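Local coordinates for ancillary protein 1 (Streptococcus pyogenes, PDB 2XI9), which acts as a pilus-presented adhesin whose internal thioester bond is required for efficient host cell interaction, and probably binds collagen, at residues A[162-167]-A[252-257]; A[234-239]-A[274-279]; A[245-250]-A[261-266]. All blocks are in the same frame, centred on the assembly; numbering follows the deposited sequence.

Overall arrangement
All three contacts lie in the thioester domain and use helix 238-253. Contact 2 is at the start of that helix, contact 3 on its later turns, and contact 1 at its end. Contacts 1 and 3 are buried, with centres about 9 Å apart. Ala163 of contact 1 packs on Tyr250 of contact 3. Contact 2 is only partly buried; its centre is about 20 Å from that of contact 1, but Leu277 joins it to contact 3 through Leu247 and Leu263. The chemistry changes along the helix. Contact 1 is polar, built on a carboxylate and waters, whereas contacts 2 and 3 are mainly apolar and have no hydrogen bond across their segments.

Contact 1. Residues A[162-167]-A[252-257]; sequences NADLKS and FTDSAE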
ATOM      1  N   ASN A 162       2.956  -7.050  -3.907  1.00 13.11           N
ATOM      2  CA  ASN A 162       3.857  -8.148  -3.489  1.00 13.14           C
ATOM      3  C   ASN A 162       3.604  -9.405  -4.339  1.00 13.88           C
ATOM      4  O   ASN A 162       2.742 -10.207  -4.011  1.00 10.70           O
ATOM      5  CB  ASN A 162       3.603  -8.525  -2.029  1.00 14.72           C
ATOM      6  CG  ASN A 162       3.706  -7.340  -1.064  1.00 15.34           C
ATOM      7  OD1 ASN A 162       2.699  -6.935  -0.458  1.00 14.03           O
ATOM      8  ND2 ASN A 162       4.926  -6.791  -0.907  1.00  9.21           N
ATOM      9  N   ALA A 163       4.412  -9.609  -5.381  1.00 14.24           N
ATOM     10  CA  ALA A 163       4.187 -10.673  -6.337  1.00 14.87           C
ATOM     11  C   ALA A 163       4.063 -12.065  -5.712  1.00 16.39           C
ATOM     12  O   ALA A 163       3.317 -12.883  -6.246  1.00 16.91           O
ATOM     13  CB  ALA A 163       5.291 -10.673  -7.378  1.00 15.73           C
ATOM     14  N   ASP A 164       4.774 -12.326  -4.613  1.00 16.48           N
ATOM     15  CA  ASP A 164       4.849 -13.672  -4.033  1.00 19.23           C
ATOM     16  C   ASP A 164       3.756 -13.963  -2.990  1.00 17.44           C
ATOM     17  O   ASP A 164       3.725 -15.076  -2.463  1.00 19.04           O
ATOM     18  CB  ASP A 164       6.173 -13.903  -3.294  1.00 20.62           C
ATOM     19  CG  ASP A 164       7.395 -13.792  -4.187  1.00 25.31           C
ATOM     20  OD1 ASP A 164       7.462 -14.539  -5.183  1.00 25.16           O
ATOM     21  OD2 ASP A 164       8.285 -12.968  -3.834  1.00 30.11           O
ATOM     22  N   LEU A 165       2.946 -12.964  -2.637  1.00 15.44           N
ATOM     23  CA  LEU A 165       1.963 -13.114  -1.546  1.00 15.10           C
ATOM     24  C   LEU A 165       0.545 -13.331  -2.109  1.00 14.71           C
ATOM     25  O   LEU A 165       0.335 -13.262  -3.317  1.00 13.73           O
ATOM     26  CB  LEU A 165       1.999 -11.879  -0.631  1.00 14.83           C
ATOM     27  CG  LEU A 165       3.376 -11.666   0.040  1.00 15.18           C
ATOM     28  CD1 LEU A 165       3.332 -10.449   0.975  1.00 14.33           C
ATOM     29  CD2 LEU A 165       3.867 -12.910   0.796  1.00 16.64           C
ATOM     30  N   LYS A 166      -0.418 -13.598  -1.239  1.00 14.00           N
ATOM     31  CA  LYS A 166      -1.724 -14.019  -1.707  1.00 14.87           C
ATOM     32  C   LYS A 166      -2.540 -12.835  -2.189  1.00 14.23           C
ATOM     33  O   LYS A 166      -2.564 -11.772  -1.557  1.00 13.39           O
ATOM     34  CB  LYS A 166      -2.484 -14.752  -0.605  1.00 15.68           C
ATOM     35  CG  LYS A 166      -1.931 -16.144  -0.301  1.00 21.13           C
ATOM     36  CD  LYS A 166      -2.683 -16.719   0.873  1.00 25.05           C
ATOM     37  CE  LYS A 166      -2.850 -18.161   0.811  1.00 31.45           C
ATOM     38  NZ  LYS A 166      -1.713 -18.882   1.445  1.00 35.51           N
ATOM     39  N   SER A 167      -3.177 -13.025  -3.338  1.00 14.29           N
ATOM     40  CA  SER A 167      -4.121 -12.034  -3.883  1.00 13.90           C
ATOM     41  C   SER A 167      -5.356 -11.822  -2.948  1.00 12.67           C
ATOM     42  O   SER A 167      -5.639 -12.649  -2.083  1.00 13.06           O
ATOM     43  CB  SER A 167      -4.557 -12.479  -5.277  1.00 14.65           C
ATOM     44  OG  SER A 167      -5.018 -13.813  -5.268  1.00 19.55           O
ATOM     45  N   PHE A 252       9.164  -2.663 -10.067  1.00  9.72           N
ATOM     46  CA  PHE A 252       9.693  -1.828  -8.993  1.00 10.04           C
ATOM     47  C   PHE A 252       9.566  -2.493  -7.640  1.00 10.55           C
ATOM     48  O   PHE A 252      10.447  -2.354  -6.838  1.00 10.78           O
ATOM     49  CB  PHE A 252       9.016  -0.432  -8.957  1.00  9.67           C
ATOM     50  CG  PHE A 252       9.325   0.403 -10.180  1.00 10.02           C
ATOM     51  CD1 PHE A 252      10.594   0.853 -10.403  1.00  9.73           C
ATOM     52  CD2 PHE A 252       8.331   0.663 -11.128  1.00  9.81           C
ATOM     53  CE1 PHE A 252      10.896   1.590 -11.597  1.00 11.41           C
ATOM     54  CE2 PHE A 252       8.617   1.351 -12.320  1.00  8.97           C
ATOM     55  CZ  PHE A 252       9.881   1.830 -12.531  1.00 10.94           C
ATOM     56  N   THR A 253       8.470  -3.193  -7.367  1.00 10.10           N
ATOM     57  CA  THR A 253       8.298  -3.783  -6.008  1.00 10.51           C
ATOM     58  C   THR A 253       9.089  -5.087  -5.740  1.00 11.25           C
ATOM     59  O   THR A 253       9.471  -5.389  -4.593  1.00 10.81           O
ATOM     60  CB  THR A 253       6.814  -4.057  -5.691  1.00 10.24           C
ATOM     61  OG1 THR A 253       6.279  -5.011  -6.619  1.00 10.72           O
ATOM     62  CG2 THR A 253       5.991  -2.790  -5.760  1.00  8.49           C
ATOM     63  N   ASP A 254       9.241  -5.876  -6.792  1.00 12.32           N
ATOM     64  CA  ASP A 254       9.744  -7.230  -6.722  1.00 13.95           C
ATOM     65  C   ASP A 254      10.874  -7.502  -7.722  1.00 13.44           C
ATOM     66  O   ASP A 254      11.321  -8.625  -7.867  1.00 13.53           O
ATOM     67  CB  ASP A 254       8.586  -8.180  -6.947  1.00 14.41           C
ATOM     68  CG  ASP A 254       7.595  -8.192  -5.761  1.00 13.67           C
ATOM     69  OD1 ASP A 254       7.908  -8.755  -4.678  1.00 17.20           O
ATOM     70  OD2 ASP A 254       6.495  -7.668  -5.932  1.00 14.12           O
ATOM     71  N   SER A 255      11.349  -6.460  -8.395  1.00 12.43           N
ATOM     72  CA  SER A 255      12.423  -6.591  -9.364  1.00 13.12           C
ATOM     73  C   SER A 255      12.118  -7.653 -10.445  1.00 15.13           C
ATOM     74  O   SER A 255      12.979  -8.416 -10.805  1.00 15.28           O
ATOM     75  CB  SER A 255      13.735  -6.884  -8.652  1.00 15.14           C
ATOM     76  OG  SER A 255      14.081  -5.807  -7.781  1.00 13.87           O
ATOM     77  N   ALA A 256      10.884  -7.678 -10.945  1.00 13.96           N
ATOM     78  CA  ALA A 256      10.520  -8.496 -12.102  1.00 15.38           C
ATOM     79  C   ALA A 256      11.263  -7.980 -13.319  1.00 17.46           C
ATOM     80  O   ALA A 256      11.480  -6.741 -13.478  1.00 17.23           O
ATOM     81  CB  ALA A 256       8.983  -8.426 -12.400  1.00 14.68           C
ATOM     82  N   GLU A 257      11.613  -8.914 -14.197  1.00 18.91           N
ATOM     83  CA  GLU A 257      12.315  -8.572 -15.421  1.00 21.95           C
ATOM     84  C   GLU A 257      11.348  -8.596 -16.581  1.00 21.70           C
ATOM     85  O   GLU A 257      10.556  -9.510 -16.706  1.00 22.25           O
ATOM     86  CB  GLU A 257      13.485  -9.516 -15.651  1.00 23.72           C
ATOM     87  CG  GLU A 257      14.549  -9.441 -14.556  1.00 28.76           C
ATOM     88  CD  GLU A 257      15.321  -8.108 -14.516  1.00 35.59           C
ATOM     89  OE1 GLU A 257      15.436  -7.406 -15.552  1.00 37.96           O
ATOM     90  OE2 GLU A 257      15.837  -7.750 -13.425  1.00 40.27           O
TER
HETATM   91  O   HOH W   1       6.901  -6.691  -2.883  1.00 13.87           O
HETATM   92  O   HOH W   2       6.353 -10.510  -3.022  1.00 16.27           O
HETATM   93  O   HOH W   3       9.276 -10.959  -4.810  1.00 21.08           O
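Asn162 and Ala163 meet the carboxylate of Asp254 in the thioester domain, where the loop after strand 155-160 passes the end of helix 238-253. The loop makes a type I beta turn from Asn162 to Leu165. Asp254 is the first residue to leave the helical conformation.

Asn162 brings its CA to 3.6 Å from Asp254 OD2, but its side chain starts out away from that segment. Its OD1 accepts from Ser310 N, and ND2 donates to Tyr200 O. ND2 also donates to water 1, which is placed to donate to Asp254 OD1. The asparagine thus ties the loop to several parts of the domain at once.

Ala163 makes the direct bond. Its N donates to Asp254 OD2 at 2.9 Å and is nearly straight, with an angle of 170° at the hydrogen. The N-H comes from above the carboxylate plane, 51° out of it. Asp254 CG lies anti to the carbonyl carbon (chi1 -70°), and the carboxylate it carries meets this N-H. Ala163 CB packs beside Asp254 OD2 at 3.5 Å.

Asp164 faces Asp254 as a like charge, with OD2 4.3 Å from Asp254 OD1. Water 2 bridges the two acids, lying near Asp164 OD2 and 2.9 Å from Asp254 OD1. It also accepts from Asp164 N.

Leu165 closes the turn, its N donating to Asn162 O at 3.1 Å. Within its own segment, Asp254 OD2 also accepts from Thr253 OG1 at 2.8 Å, from the face opposite Ala163 N.

Contact 2. Residues A[234-239]-A[274-279]; sequences SGLTET and DSTLAV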
ATOM      1  N   SER A 234      -1.898   1.143 -29.531  1.00 32.80           N
ATOM      2  CA  SER A 234      -2.517   0.480 -30.673  1.00 34.22           C
ATOM      3  C   SER A 234      -2.684  -1.031 -30.436  1.00 33.10           C
ATOM      4  O   SER A 234      -1.726  -1.710 -30.080  1.00 31.97           O
ATOM      5  CB  SER A 234      -1.680   0.699 -31.951  1.00 37.12           C
ATOM      6  OG  SER A 234      -1.707   2.054 -32.377  1.00 40.23           O
ATOM      7  N   GLY A 235      -3.897  -1.537 -30.674  1.00 32.07           N
ATOM      8  CA  GLY A 235      -4.187  -2.961 -30.530  1.00 30.85           C
ATOM      9  C   GLY A 235      -4.415  -3.490 -29.119  1.00 27.19           C
ATOM     10  O   GLY A 235      -4.877  -4.623 -28.970  1.00 27.59           O
ATOM     11  N   LEU A 236      -4.117  -2.700 -28.085  1.00 23.15           N
ATOM     12  CA  LEU A 236      -4.190  -3.199 -26.712  1.00 20.85           C
ATOM     13  C   LEU A 236      -5.608  -3.140 -26.172  1.00 20.01           C
ATOM     14  O   LEU A 236      -6.318  -2.146 -26.366  1.00 19.12           O
ATOM     15  CB  LEU A 236      -3.301  -2.408 -25.745  1.00 20.00           C
ATOM     16  CG  LEU A 236      -2.052  -3.122 -25.229  1.00 20.29           C
ATOM     17  CD1 LEU A 236      -1.035  -3.174 -26.396  1.00 25.24           C
ATOM     18  CD2 LEU A 236      -1.516  -2.380 -24.039  1.00 21.04           C
ATOM     19  N   THR A 237      -5.977  -4.161 -25.410  1.00 18.04           N
ATOM     20  CA  THR A 237      -7.290  -4.207 -24.757  1.00 16.93           C
ATOM     21  C   THR A 237      -7.180  -3.640 -23.347  1.00 15.00           C
ATOM     22  O   THR A 237      -6.085  -3.429 -22.853  1.00 12.94           O
ATOM     23  CB  THR A 237      -7.784  -5.658 -24.667  1.00 17.89           C
ATOM     24  OG1 THR A 237      -6.906  -6.397 -23.820  1.00 14.54           O
ATOM     25  CG2 THR A 237      -7.867  -6.322 -26.080  1.00 19.20           C
ATOM     26  N   GLU A 238      -8.312  -3.439 -22.662  1.00 14.19           N
ATOM     27  CA  GLU A 238      -8.257  -2.972 -21.276  1.00 13.38           C
ATOM     28  C   GLU A 238      -7.496  -3.970 -20.414  1.00 12.01           C
ATOM     29  O   GLU A 238      -6.707  -3.602 -19.533  1.00 11.54           O
ATOM     30  CB  GLU A 238      -9.680  -2.782 -20.723  1.00 14.24           C
ATOM     31  CG  GLU A 238     -10.297  -1.447 -21.157  1.00 14.90           C
ATOM     32  CD  GLU A 238     -11.660  -1.146 -20.532  1.00 18.46           C
ATOM     33  OE1 GLU A 238     -11.848  -1.263 -19.316  1.00 19.88           O
ATOM     34  OE2 GLU A 238     -12.564  -0.776 -21.285  1.00 26.16           O
ATOM     35  N   THR A 239      -7.765  -5.260 -20.630  1.00 12.00           N
ATOM     36  CA  THR A 239      -7.125  -6.278 -19.812  1.00 12.09           C
ATOM     37  C   THR A 239      -5.609  -6.277 -20.031  1.00 11.07           C
ATOM     38  O   THR A 239      -4.862  -6.441 -19.082  1.00 11.13           O
ATOM     39  CB  THR A 239      -7.743  -7.657 -20.055  1.00 13.27           C
ATOM     40  OG1 THR A 239      -9.101  -7.639 -19.574  1.00 17.29           O
ATOM     41  CG2 THR A 239      -6.971  -8.756 -19.318  1.00 12.22           C
ATOM     42  N   ASP A 274       3.940  -9.939 -27.189  1.00 21.98           N
ATOM     43  CA  ASP A 274       5.045  -8.964 -27.399  1.00 23.46           C
ATOM     44  C   ASP A 274       4.593  -7.496 -27.302  1.00 22.48           C
ATOM     45  O   ASP A 274       5.233  -6.703 -26.612  1.00 20.76           O
ATOM     46  CB  ASP A 274       5.702  -9.176 -28.762  1.00 27.04           C
ATOM     47  CG  ASP A 274       6.525 -10.467 -28.848  1.00 31.03           C
ATOM     48  OD1 ASP A 274       6.834 -11.077 -27.805  1.00 36.30           O
ATOM     49  OD2 ASP A 274       6.872 -10.866 -29.980  1.00 37.88           O
ATOM     50  N   SER A 275       3.517  -7.142 -28.012  1.00 22.72           N
ATOM     51  CA  SER A 275       2.920  -5.782 -27.939  1.00 23.26           C
ATOM     52  C   SER A 275       2.635  -5.323 -26.523  1.00 19.19           C
ATOM     53  O   SER A 275       2.888  -4.174 -26.194  1.00 19.67           O
ATOM     54  CB  SER A 275       1.602  -5.694 -28.744  1.00 23.71           C
ATOM     55  OG  SER A 275       1.825  -6.008 -30.086  1.00 31.82           O
ATOM     56  N   THR A 276       2.073  -6.199 -25.690  1.00 17.84           N
ATOM     57  CA  THR A 276       1.721  -5.868 -24.315  1.00 15.26           C
ATOM     58  C   THR A 276       2.930  -5.708 -23.391  1.00 14.43           C
ATOM     59  O   THR A 276       3.003  -4.757 -22.572  1.00 13.65           O
ATOM     60  CB  THR A 276       0.669  -6.874 -23.746  1.00 15.48           C
ATOM     61  OG1 THR A 276      -0.491  -6.916 -24.613  1.00 15.31           O
ATOM     62  CG2 THR A 276       0.263  -6.507 -22.386  1.00 13.81           C
ATOM     63  N   LEU A 277       3.926  -6.578 -23.548  1.00 15.81           N
ATOM     64  CA  LEU A 277       5.161  -6.409 -22.816  1.00 15.73           C
ATOM     65  C   LEU A 277       5.876  -5.097 -23.252  1.00 14.86           C
ATOM     66  O   LEU A 277       6.512  -4.410 -22.449  1.00 14.56           O
ATOM     67  CB  LEU A 277       6.044  -7.667 -23.018  1.00 17.52           C
ATOM     68  CG  LEU A 277       7.398  -7.617 -22.325  1.00 18.38           C
ATOM     69  CD1 LEU A 277       7.225  -7.505 -20.812  1.00 16.08           C
ATOM     70  CD2 LEU A 277       8.248  -8.843 -22.738  1.00 23.54           C
ATOM     71  N   ALA A 278       5.760  -4.706 -24.517  1.00 16.23           N
ATOM     72  CA  ALA A 278       6.404  -3.445 -24.955  1.00 16.39           C
ATOM     73  C   ALA A 278       5.752  -2.258 -24.207  1.00 14.87           C
ATOM     74  O   ALA A 278       6.424  -1.317 -23.800  1.00 13.71           O
ATOM     75  CB  ALA A 278       6.316  -3.268 -26.457  1.00 17.86           C
ATOM     76  N   VAL A 279       4.438  -2.313 -24.004  1.00 13.87           N
ATOM     77  CA  VAL A 279       3.754  -1.273 -23.229  1.00 13.24           C
ATOM     78  C   VAL A 279       4.151  -1.309 -21.745  1.00 11.93           C
ATOM     79  O   VAL A 279       4.355  -0.253 -21.104  1.00 11.91           O
ATOM     80  CB  VAL A 279       2.235  -1.325 -23.430  1.00 12.98           C
ATOM     81  CG1 VAL A 279       1.503  -0.446 -22.376  1.00 12.86           C
ATOM     82  CG2 VAL A 279       1.897  -0.910 -24.852  1.00 14.79           C
TER
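Leu236 carries this contact, pushing its branched end against Ser275, Thr276 and Val279 on the first turns of helix 274-288. Its CB bond points toward that helix. Its chi1 of -109° lies off the staggered positions, and CG reaches the helix surface.

CG comes first to Thr276, with Leu236 CG 4.1 Å from Thr276 OG1. The two side chains cross at a slant. The hydroxyl is hydrogen-bonded to OD1 of Asn273, the residue just before the helix. It meets the leucine by packing alone.

At CG the chain forks. Leu236 CD1 lies against the helix backbone, 4.1 Å from Ser275 O, with Ser275 CB 4.3 Å away. That carbonyl accepts the N-H of Val279 in the helix, so the methyl rests beside an oxygen already in use. Leu236 CD1 also approaches Val279 CG2 at 4.0 Å.

CD2 meets the valine. Leu236 CD2 touches Val279 CG2 at 3.8 Å. Leu236 CD2 is also 3.9 Å from Val279 CB, with CG1 only slightly farther. Leu236 and Val279 therefore reach toward each other, tip to tip. In Val279, CG1 is anti to the backbone N (chi1 167°), which leaves CG2 beside the N and against both leucine methyls.

Leu236 comes just before Thr237, the N-cap of helix 238-253, whose OG1 caps Gln240 N. The contact thus joins the starts of two helices of the thioester domain, 238-253 and 274-288, at a partly exposed place where Ser275 is exposed. Ile231 adds a loop partner for Leu236. Val279 also packs on Leu241 and Thr276 on Gln240, so the two helices touch directly beyond the capped end.

Contact 3. Residues A[245-250]-A[261-266]; sequences TQLAIY and DKLKDY
Leu247 meets Leu263 tip to tip, each of its methyls against a methyl of the other. Leu247 CD2 lies 3.8 Å from Leu263 CD1, and Leu247 CD1 lies 3.9 Å from Leu263 CD2. With CG anti to its backbone N (chi1 179°), Leu247 swings its tip toward the other segment, although its CB does not start that way.

Tyr266 stands next to this pair. Its CE2 is 4.2 Å from Leu247 CD1 and also 4.2 Å from Tyr250 CD2. The two tyrosine rings approach obliquely, and Tyr266 OH is 4.1 Å from Tyr250 CB. A type I beta turn from Leu263 to Tyr266, closed by Tyr266 N on Leu263 O, lets both residues face the helix.

Gln246 NE2 sits 3.2 Å above one face of the Tyr250 ring, offset toward the rim. The same amide donates to Cys160 O. Cys160 is the chain's only cysteine, so it is probably the thioester cysteine.

Leu277 of helix 274-288 packs on both leucines, and Ala163 and Ala256 line Tyr266. The cluster forms part of the buried apolar packing of the thioester domain, where helix 238-253 meets the short, weakly bonded helix 260-263 and the turn after it.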
ATOM      1  N   THR A 245       0.304  -2.845 -16.528  1.00  9.05           N
ATOM      2  CA  THR A 245       0.378  -2.004 -15.326  1.00  8.28           C
ATOM      3  C   THR A 245       0.809  -2.861 -14.133  1.00  8.84           C
ATOM      4  O   THR A 245       1.678  -2.452 -13.349  1.00  7.99           O
ATOM      5  CB  THR A 245      -0.994  -1.207 -15.038  1.00  7.64           C
ATOM      6  OG1 THR A 245      -1.458  -0.555 -16.257  1.00  7.72           O
ATOM      7  CG2 THR A 245      -0.828  -0.163 -13.960  1.00  8.91           C
ATOM      8  N   GLN A 246       0.216  -4.042 -13.988  1.00  9.21           N
ATOM      9  CA  GLN A 246       0.549  -4.910 -12.871  1.00  9.88           C
ATOM     10  C   GLN A 246       2.028  -5.318 -12.930  1.00  9.65           C
ATOM     11  O   GLN A 246       2.720  -5.346 -11.914  1.00  9.97           O
ATOM     12  CB  GLN A 246      -0.341  -6.162 -12.884  1.00 10.81           C
ATOM     13  CG  GLN A 246      -0.071  -7.167 -11.729  1.00 11.74           C
ATOM     14  CD  GLN A 246      -0.320  -6.595 -10.354  1.00 11.60           C
ATOM     15  OE1 GLN A 246      -1.442  -6.629  -9.868  1.00 10.40           O
ATOM     16  NE2 GLN A 246       0.737  -6.129  -9.691  1.00  8.84           N
ATOM     17  N   LEU A 247       2.481  -5.680 -14.115  1.00 10.87           N
ATOM     18  CA  LEU A 247       3.882  -6.124 -14.283  1.00 10.70           C
ATOM     19  C   LEU A 247       4.853  -4.950 -14.050  1.00 10.69           C
ATOM     20  O   LEU A 247       5.898  -5.136 -13.506  1.00 11.97           O
ATOM     21  CB  LEU A 247       4.076  -6.762 -15.663  1.00 11.65           C
ATOM     22  CG  LEU A 247       5.492  -7.252 -15.994  1.00 12.87           C
ATOM     23  CD1 LEU A 247       5.885  -8.317 -14.979  1.00 12.30           C
ATOM     24  CD2 LEU A 247       5.597  -7.755 -17.477  1.00 13.40           C
ATOM     25  N   ALA A 248       4.480  -3.737 -14.476  1.00 10.34           N
ATOM     26  CA  ALA A 248       5.283  -2.539 -14.270  1.00 10.20           C
ATOM     27  C   ALA A 248       5.403  -2.231 -12.772  1.00  9.69           C
ATOM     28  O   ALA A 248       6.450  -1.862 -12.311  1.00  9.82           O
ATOM     29  CB  ALA A 248       4.694  -1.339 -15.030  1.00 10.23           C
ATOM     30  N   ILE A 249       4.348  -2.483 -12.015  1.00  8.64           N
ATOM     31  CA  ILE A 249       4.427  -2.359 -10.558  1.00  8.53           C
ATOM     32  C   ILE A 249       5.429  -3.393  -9.995  1.00  9.27           C
ATOM     33  O   ILE A 249       6.312  -3.030  -9.214  1.00  8.88           O
ATOM     34  CB  ILE A 249       3.028  -2.502  -9.899  1.00  7.98           C
ATOM     35  CG1 ILE A 249       2.138  -1.279 -10.222  1.00  8.79           C
ATOM     36  CG2 ILE A 249       3.191  -2.806  -8.359  1.00  7.37           C
ATOM     37  CD1 ILE A 249       2.606   0.068  -9.657  1.00  6.28           C
ATOM     38  N   TYR A 250       5.318  -4.649 -10.443  1.00  8.91           N
ATOM     39  CA  TYR A 250       6.225  -5.708 -10.006  1.00 10.12           C
ATOM     40  C   TYR A 250       7.691  -5.428 -10.369  1.00 10.54           C
ATOM     41  O   TYR A 250       8.584  -5.828  -9.638  1.00 10.50           O
ATOM     42  CB  TYR A 250       5.811  -7.054 -10.594  1.00 11.53           C
ATOM     43  CG  TYR A 250       4.559  -7.693 -10.019  1.00 11.17           C
ATOM     44  CD1 TYR A 250       4.093  -7.383  -8.734  1.00 11.59           C
ATOM     45  CD2 TYR A 250       3.855  -8.612 -10.752  1.00 11.33           C
ATOM     46  CE1 TYR A 250       2.979  -7.991  -8.209  1.00 10.76           C
ATOM     47  CE2 TYR A 250       2.719  -9.253 -10.216  1.00 13.54           C
ATOM     48  CZ  TYR A 250       2.289  -8.922  -8.952  1.00 14.10           C
ATOM     49  OH  TYR A 250       1.183  -9.544  -8.414  1.00 13.64           O
ATOM     50  N   ASP A 261      11.569 -14.484 -21.975  1.00 29.25           N
ATOM     51  CA  ASP A 261      12.019 -15.779 -21.483  1.00 31.32           C
ATOM     52  C   ASP A 261      11.958 -15.875 -19.955  1.00 29.53           C
ATOM     53  O   ASP A 261      11.640 -16.937 -19.403  1.00 29.66           O
ATOM     54  CB  ASP A 261      13.400 -16.132 -22.042  1.00 34.21           C
ATOM     55  CG  ASP A 261      13.358 -16.450 -23.517  1.00 39.50           C
ATOM     56  OD1 ASP A 261      12.361 -17.074 -23.966  1.00 45.72           O
ATOM     57  OD2 ASP A 261      14.317 -16.089 -24.245  1.00 45.79           O
ATOM     58  N   LYS A 262      12.213 -14.766 -19.263  1.00 27.24           N
ATOM     59  CA  LYS A 262      12.141 -14.779 -17.806  1.00 26.90           C
ATOM     60  C   LYS A 262      10.691 -14.824 -17.297  1.00 25.13           C
ATOM     61  O   LYS A 262      10.443 -15.313 -16.200  1.00 25.33           O
ATOM     62  CB  LYS A 262      12.877 -13.559 -17.223  1.00 27.03           C
ATOM     63  CG  LYS A 262      14.392 -13.566 -17.563  1.00 31.49           C
ATOM     64  CD  LYS A 262      15.240 -12.882 -16.488  1.00 33.90           C
ATOM     65  CE  LYS A 262      16.686 -12.603 -16.979  1.00 38.59           C
ATOM     66  NZ  LYS A 262      16.961 -11.145 -17.331  1.00 38.23           N
ATOM     67  N   LEU A 263       9.753 -14.299 -18.087  1.00 23.67           N
ATOM     68  CA  LEU A 263       8.328 -14.205 -17.704  1.00 22.54           C
ATOM     69  C   LEU A 263       7.544 -15.505 -17.929  1.00 23.99           C
ATOM     70  O   LEU A 263       6.435 -15.634 -17.437  1.00 23.15           O
ATOM     71  CB  LEU A 263       7.654 -13.045 -18.488  1.00 20.41           C
ATOM     72  CG  LEU A 263       8.149 -11.649 -18.112  1.00 20.88           C
ATOM     73  CD1 LEU A 263       7.642 -10.558 -19.061  1.00 21.32           C
ATOM     74  CD2 LEU A 263       7.728 -11.345 -16.682  1.00 16.67           C
ATOM     75  N   LYS A 264       8.129 -16.464 -18.644  1.00 26.51           N
ATOM     76  CA  LYS A 264       7.454 -17.734 -19.007  1.00 28.67           C
ATOM     77  C   LYS A 264       6.661 -18.386 -17.882  1.00 28.07           C
ATOM     78  O   LYS A 264       5.535 -18.840 -18.078  1.00 28.73           O
ATOM     79  CB  LYS A 264       8.477 -18.765 -19.485  1.00 30.98           C
ATOM     80  CG  LYS A 264       8.974 -18.537 -20.874  1.00 34.88           C
ATOM     81  CD  LYS A 264       9.896 -19.696 -21.290  1.00 38.64           C
ATOM     82  CE  LYS A 264      10.603 -19.417 -22.605  1.00 42.17           C
ATOM     83  NZ  LYS A 264      10.903 -20.682 -23.337  1.00 44.29           N
ATOM     84  N   ASP A 265       7.274 -18.420 -16.712  1.00 27.65           N
ATOM     85  CA  ASP A 265       6.762 -19.092 -15.545  1.00 28.42           C
ATOM     86  C   ASP A 265       6.483 -18.083 -14.421  1.00 26.43           C
ATOM     87  O   ASP A 265       6.318 -18.473 -13.265  1.00 27.49           O
ATOM     88  CB  ASP A 265       7.822 -20.119 -15.094  1.00 31.42           C
ATOM     89  CG  ASP A 265       9.259 -19.534 -15.121  1.00 34.07           C
ATOM     90  OD1 ASP A 265       9.420 -18.272 -15.038  1.00 33.68           O
ATOM     91  OD2 ASP A 265      10.225 -20.328 -15.252  1.00 40.56           O
ATOM     92  N   TYR A 266       6.403 -16.801 -14.759  1.00 23.82           N
ATOM     93  CA  TYR A 266       6.286 -15.738 -13.746  1.00 22.45           C
ATOM     94  C   TYR A 266       4.855 -15.298 -13.573  1.00 20.74           C
ATOM     95  O   TYR A 266       4.381 -14.422 -14.285  1.00 19.61           O
ATOM     96  CB  TYR A 266       7.152 -14.529 -14.142  1.00 21.98           C
ATOM     97  CG  TYR A 266       7.293 -13.505 -13.051  1.00 19.67           C
ATOM     98  CD1 TYR A 266       8.122 -13.742 -11.966  1.00 20.09           C
ATOM     99  CD2 TYR A 266       6.624 -12.265 -13.119  1.00 17.82           C
ATOM    100  CE1 TYR A 266       8.263 -12.800 -10.953  1.00 20.84           C
ATOM    101  CE2 TYR A 266       6.789 -11.314 -12.142  1.00 16.84           C
ATOM    102  CZ  TYR A 266       7.593 -11.579 -11.049  1.00 20.64           C
ATOM    103  OH  TYR A 266       7.731 -10.660 -10.032  1.00 21.23           O
TER